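Local coordinates for protein Atg1 tMIT (Kluyveromyces marxianus, PDB 4P1N) that belongs to a serine/threonine protein kinase essential for autophagy, which is required for autophagosome formation and also acts in cytoplasm-to-vacuole transport, at residues C135-K138 against L139-V143; I182-E185 against K186-D190. All coordinates share one frame; numbering follows the deposited sequence.

Contact 1. Residues C135-K138 against L139-V143; sequences CTLK and LNILV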
loop_
_atom_site.group_PDB
_atom_site.type_symbol
_atom_site.label_atom_id
_atom_site.label_comp_id
_atom_site.label_asym_id
_atom_site.label_seq_id
_atom_site.Cartn_x
_atom_site.Cartn_y
_atom_site.Cartn_z
ATOM N N CYS B 135 -2.197 -11.130 -13.435
ATOM C CA CYS B 135 -2.134 -10.104 -12.394
ATOM C C CYS B 135 -1.350 -8.840 -12.782
ATOM O O CYS B 135 -0.122 -8.859 -12.885
ATOM C CB CYS B 135 -1.516 -10.686 -11.130
ATOM S SG CYS B 135 -1.331 -9.471 -9.803
ATOM N N THR B 136 -2.068 -7.734 -12.939
ATOM C CA THR B 136 -1.478 -6.441 -13.304
ATOM C C THR B 136 -0.395 -5.979 -12.307
ATOM O O THR B 136 -0.362 -6.395 -11.143
ATOM C CB THR B 136 -2.604 -5.378 -13.412
ATOM O OG1 THR B 136 -3.640 -5.878 -14.274
ATOM C CG2 THR B 136 -2.104 -4.050 -13.979
ATOM N N LEU B 137 0.498 -5.121 -12.774
ATOM C CA LEU B 137 1.502 -4.540 -11.891
ATOM C C LEU B 137 0.793 -3.798 -10.756
ATOM O O LEU B 137 1.115 -4.004 -9.576
ATOM C CB LEU B 137 2.419 -3.614 -12.675
ATOM C CG LEU B 137 3.924 -3.794 -12.471
ATOM C CD1 LEU B 137 4.681 -3.613 -13.776
ATOM C CD2 LEU B 137 4.431 -2.814 -11.440
ATOM N N LYS B 138 -0.188 -2.969 -11.129
ATOM C CA LYS B 138 -0.979 -2.158 -10.195
ATOM C C LYS B 138 -1.570 -2.980 -9.090
ATOM O O LYS B 138 -1.439 -2.639 -7.911
ATOM C CB LYS B 138 -2.161 -1.481 -10.898
ATOM C CG LYS B 138 -1.971 -0.027 -11.274
ATOM C CD LYS B 138 -3.281 0.723 -11.075
ATOM C CE LYS B 138 -3.224 2.121 -11.664
ATOM N NZ LYS B 138 -4.237 3.005 -11.018
ATOM N N LEU B 139 -2.269 -4.033 -9.480
ATOM C CA LEU B 139 -2.848 -4.958 -8.517
ATOM C C LEU B 139 -1.795 -5.537 -7.560
ATOM O O LEU B 139 -2.037 -5.602 -6.366
ATOM C CB LEU B 139 -3.571 -6.119 -9.246
ATOM C CG LEU B 139 -4.241 -7.151 -8.363
ATOM C CD1 LEU B 139 -5.314 -6.505 -7.502
ATOM C CD2 LEU B 139 -4.839 -8.271 -9.183
ATOM N N ASN B 140 -0.661 -5.989 -8.091
ATOM C CA ASN B 140 0.443 -6.487 -7.249
ATOM C C ASN B 140 0.873 -5.488 -6.201
ATOM O O ASN B 140 0.960 -5.802 -5.007
ATOM C CB ASN B 140 1.663 -6.850 -8.075
ATOM C CG ASN B 140 1.949 -8.317 -8.041
ATOM O OD1 ASN B 140 2.116 -8.907 -6.973
ATOM N ND2 ASN B 140 2.018 -8.919 -9.202
ATOM N N ILE B 141 1.063 -4.260 -6.653
ATOM C CA ILE B 141 1.444 -3.174 -5.753
ATOM C C ILE B 141 0.377 -2.980 -4.683
ATOM O O ILE B 141 0.693 -3.019 -3.488
ATOM C CB ILE B 141 1.789 -1.895 -6.537
ATOM C CG1 ILE B 141 3.161 -2.075 -7.179
ATOM C CG2 ILE B 141 1.785 -0.676 -5.623
ATOM C CD1 ILE B 141 3.540 -1.035 -8.235
ATOM N N LEU B 142 -0.885 -2.864 -5.099
ATOM C CA LEU B 142 -1.986 -2.657 -4.175
ATOM C C LEU B 142 -2.069 -3.715 -3.131
ATOM O O LEU B 142 -2.318 -3.433 -1.956
ATOM C CB LEU B 142 -3.338 -2.639 -4.882
ATOM C CG LEU B 142 -3.804 -1.306 -5.405
ATOM C CD1 LEU B 142 -5.169 -1.482 -6.028
ATOM C CD2 LEU B 142 -3.902 -0.280 -4.296
ATOM N N VAL B 143 -1.939 -4.955 -3.578
ATOM C CA VAL B 143 -2.016 -6.078 -2.695
ATOM C C VAL B 143 -0.844 -6.116 -1.714
ATOM O O VAL B 143 -1.068 -6.394 -0.543
ATOM C CB VAL B 143 -2.163 -7.393 -3.477
ATOM C CG1 VAL B 143 -2.056 -8.593 -2.538
ATOM C CG2 VAL B 143 -3.516 -7.407 -4.196
#

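Contact 2. Residues I182-E185 against K186-D190; sequences IFVE and KLIYD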
loop_
_atom_site.group_PDB
_atom_site.type_symbol
_atom_site.label_atom_id
_atom_site.label_comp_id
_atom_site.label_asym_id
_atom_site.label_seq_id
_atom_site.Cartn_x
_atom_site.Cartn_y
_atom_site.Cartn_z
ATOM N N ILE B 182 -18.925 2.673 23.464
ATOM C CA ILE B 182 -18.363 3.286 22.292
ATOM C C ILE B 182 -18.654 2.373 21.135
ATOM O O ILE B 182 -18.327 1.187 21.188
ATOM C CB ILE B 182 -16.867 3.525 22.425
ATOM C CG1 ILE B 182 -16.612 4.458 23.609
ATOM C CG2 ILE B 182 -16.331 4.143 21.127
ATOM C CD1 ILE B 182 -15.164 4.604 24.014
ATOM N N PHE B 183 -19.330 2.931 20.133
ATOM C CA PHE B 183 -19.684 2.248 18.910
ATOM C C PHE B 183 -18.818 2.819 17.787
ATOM O O PHE B 183 -18.758 4.043 17.578
ATOM C CB PHE B 183 -21.135 2.517 18.533
ATOM C CG PHE B 183 -22.144 1.783 19.373
ATOM C CD1 PHE B 183 -22.745 2.404 20.457
ATOM C CD2 PHE B 183 -22.527 0.478 19.060
ATOM C CE1 PHE B 183 -23.699 1.746 21.223
ATOM C CE2 PHE B 183 -23.496 -0.181 19.829
ATOM C CZ PHE B 183 -24.072 0.458 20.908
ATOM N N VAL B 184 -18.196 1.932 17.023
ATOM C CA VAL B 184 -17.406 2.366 15.893
ATOM C C VAL B 184 -18.299 3.096 14.859
ATOM O O VAL B 184 -17.854 3.998 14.138
ATOM C CB VAL B 184 -16.681 1.176 15.238
ATOM C CG1 VAL B 184 -17.693 0.314 14.467
ATOM C CG2 VAL B 184 -15.593 1.713 14.306
ATOM N N GLU B 185 -19.574 2.746 14.775
ATOM C CA GLU B 185 -20.324 3.365 13.695
ATOM C C GLU B 185 -20.658 4.825 13.998
ATOM O O GLU B 185 -20.679 5.649 13.095
ATOM C CB GLU B 185 -21.475 2.519 13.127
ATOM C CG GLU B 185 -22.178 1.541 13.979
ATOM C CD GLU B 185 -21.389 0.417 14.563
ATOM O OE1 GLU B 185 -21.347 -0.682 13.984
ATOM O OE2 GLU B 185 -20.935 0.586 15.703
ATOM N N LYS B 186 -20.759 5.156 15.272
ATOM C CA LYS B 186 -20.907 6.532 15.690
ATOM C C LYS B 186 -19.650 7.370 15.430
ATOM O O LYS B 186 -19.725 8.487 14.937
ATOM C CB LYS B 186 -21.270 6.565 17.159
ATOM C CG LYS B 186 -21.525 7.960 17.674
ATOM C CD LYS B 186 -20.664 8.323 18.894
ATOM C CE LYS B 186 -21.483 9.102 19.918
ATOM N NZ LYS B 186 -21.942 10.405 19.350
ATOM N N LEU B 187 -18.491 6.817 15.756
ATOM C CA LEU B 187 -17.195 7.382 15.359
ATOM C C LEU B 187 -17.127 7.711 13.864
ATOM O O LEU B 187 -16.796 8.800 13.476
ATOM C CB LEU B 187 -16.088 6.368 15.686
ATOM C CG LEU B 187 -15.181 6.538 16.911
ATOM C CD1 LEU B 187 -15.737 7.505 17.934
ATOM C CD2 LEU B 187 -14.798 5.193 17.526
ATOM N N ILE B 188 -17.423 6.739 13.018
ATOM C CA ILE B 188 -17.343 6.961 11.570
ATOM C C ILE B 188 -18.338 8.047 11.118
ATOM O O ILE B 188 -17.999 8.989 10.378
ATOM C CB ILE B 188 -17.521 5.614 10.821
ATOM C CG1 ILE B 188 -16.288 4.706 11.104
ATOM C CG2 ILE B 188 -17.704 5.882 9.319
ATOM C CD1 ILE B 188 -16.546 3.190 10.999
ATOM N N TYR B 189 -19.573 7.921 11.589
ATOM C CA TYR B 189 -20.675 8.852 11.234
ATOM C C TYR B 189 -20.378 10.293 11.593
ATOM O O TYR B 189 -20.434 11.174 10.728
ATOM C CB TYR B 189 -21.944 8.368 11.915
ATOM C CG TYR B 189 -23.178 9.242 11.780
ATOM C CD1 TYR B 189 -23.874 9.327 10.593
ATOM C CD2 TYR B 189 -23.676 9.921 12.872
ATOM C CE1 TYR B 189 -25.035 10.117 10.492
ATOM C CE2 TYR B 189 -24.835 10.685 12.790
ATOM C CZ TYR B 189 -25.510 10.790 11.603
ATOM O OH TYR B 189 -26.652 11.572 11.543
ATOM N N ASP B 190 -20.053 10.529 12.861
ATOM C CA ASP B 190 -19.668 11.873 13.339
ATOM C C ASP B 190 -18.479 12.434 12.592
ATOM O O ASP B 190 -18.470 13.615 12.227
ATOM C CB ASP B 190 -19.326 11.859 14.831
ATOM C CG ASP B 190 -20.525 11.529 15.705
ATOM O OD1 ASP B 190 -21.648 11.580 15.190
ATOM O OD2 ASP B 190 -20.361 11.207 16.898
#

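Contact 1. Residues C135-K138 against L139-V143
C135, just ahead of helix 137-170 in the first MIT-like domain, lays its thiol against both L139 and N140 on the first helical turn. The sulfur reaches forward along the helix because its first torsion is extended (178°), and C135 SG lies about 3.8 Å from L139 CD2 and 3.4 Å from N140 ND2, separations that are approximate because the cysteine is poorly ordered. N140 CB rests 3.3 Å from L137 O, CG turns toward C135 SG, and ND2 goes on to meet it. The amide gets its polar partners from the chain of another protein: ND2 bonds to that chain's backbone and OD1 to one of its polar side chains, which probably fix its rotation. T136, at the N-cap position, gives no side-chain cap; T136 O accepts N140 N at 3.1 Å, starting the i to i+4 ladder that L137 O and K138 O continue to I141 N and L142 N. L137 CD2 meets I141 CD1 at 3.8 Å, the side chains at a slant to one another; I141 also packs on W145 of a second subunit. L139 and L142 pack against helix 10-33, where K138 NZ forms a salt bridge with E15; L139 touches W126 and C135 touches W127, both of helix 95-129.

Contact 2. Residues I182-E185 against K186-D190
The N-terminal turn of helix 184-204, in the second MIT-like domain, is formed here, with F183 at the N-cap position and I182 in the lead-in. F183 O receives two weak bonds, one from K186 N that is bent (124°), the other from L187 N, straight but long at 3.3 Å, so the first turn is probably held less firmly than what follows. I188 N then reaches V184 O, and Y189 N reaches E185 O at 2.9 Å. Among the side chains, V184 and I188 lie alongside each other and point the same way; a chi1 of 73° puts V184 CG1 between the backbone N and the carbonyl carbon and turns CG2 to meet I188 CD1 at 3.7 Å, while the end of I188 also brushes V184 O. I182 CG2 meets L187 CD2 more loosely, at 4.1 Å. K186 bends repeatedly along its chain, bringing NZ 3.0 Å from D190 OD2, a salt bridge one turn on that uses the syn lone pair; an acidic side chain of the chain of another protein also pairs with NZ. Y189 OH bonds to that chain's backbone. I188 faces helix 209-227 and Y189 helix 250-273, consistent with the three-helix bundle of an MIT domain.

Contacts 1 and 2 are both helix starts, but they open successive helices in different MIT-like domains, on opposite sides of the chain's centre and with their own centres about 32 Å apart. Residues 135-143 lie toward the periphery and are partly buried, whereas 182-190 form a buried contact nearer the middle. Helix 95-129 borders both, meeting I182 and L187 in contact 2, so it touches the two domains. The chemistry differs with place: contact 1 combines a thiol and an amide with aliphatic packing and sends its salt bridge to another helix, while contact 2 pairs branched aliphatic groups and keeps a salt bridge within its own helix. Polar ends in both engage the chain of another protein; contact 1 additionally packs on a second subunit.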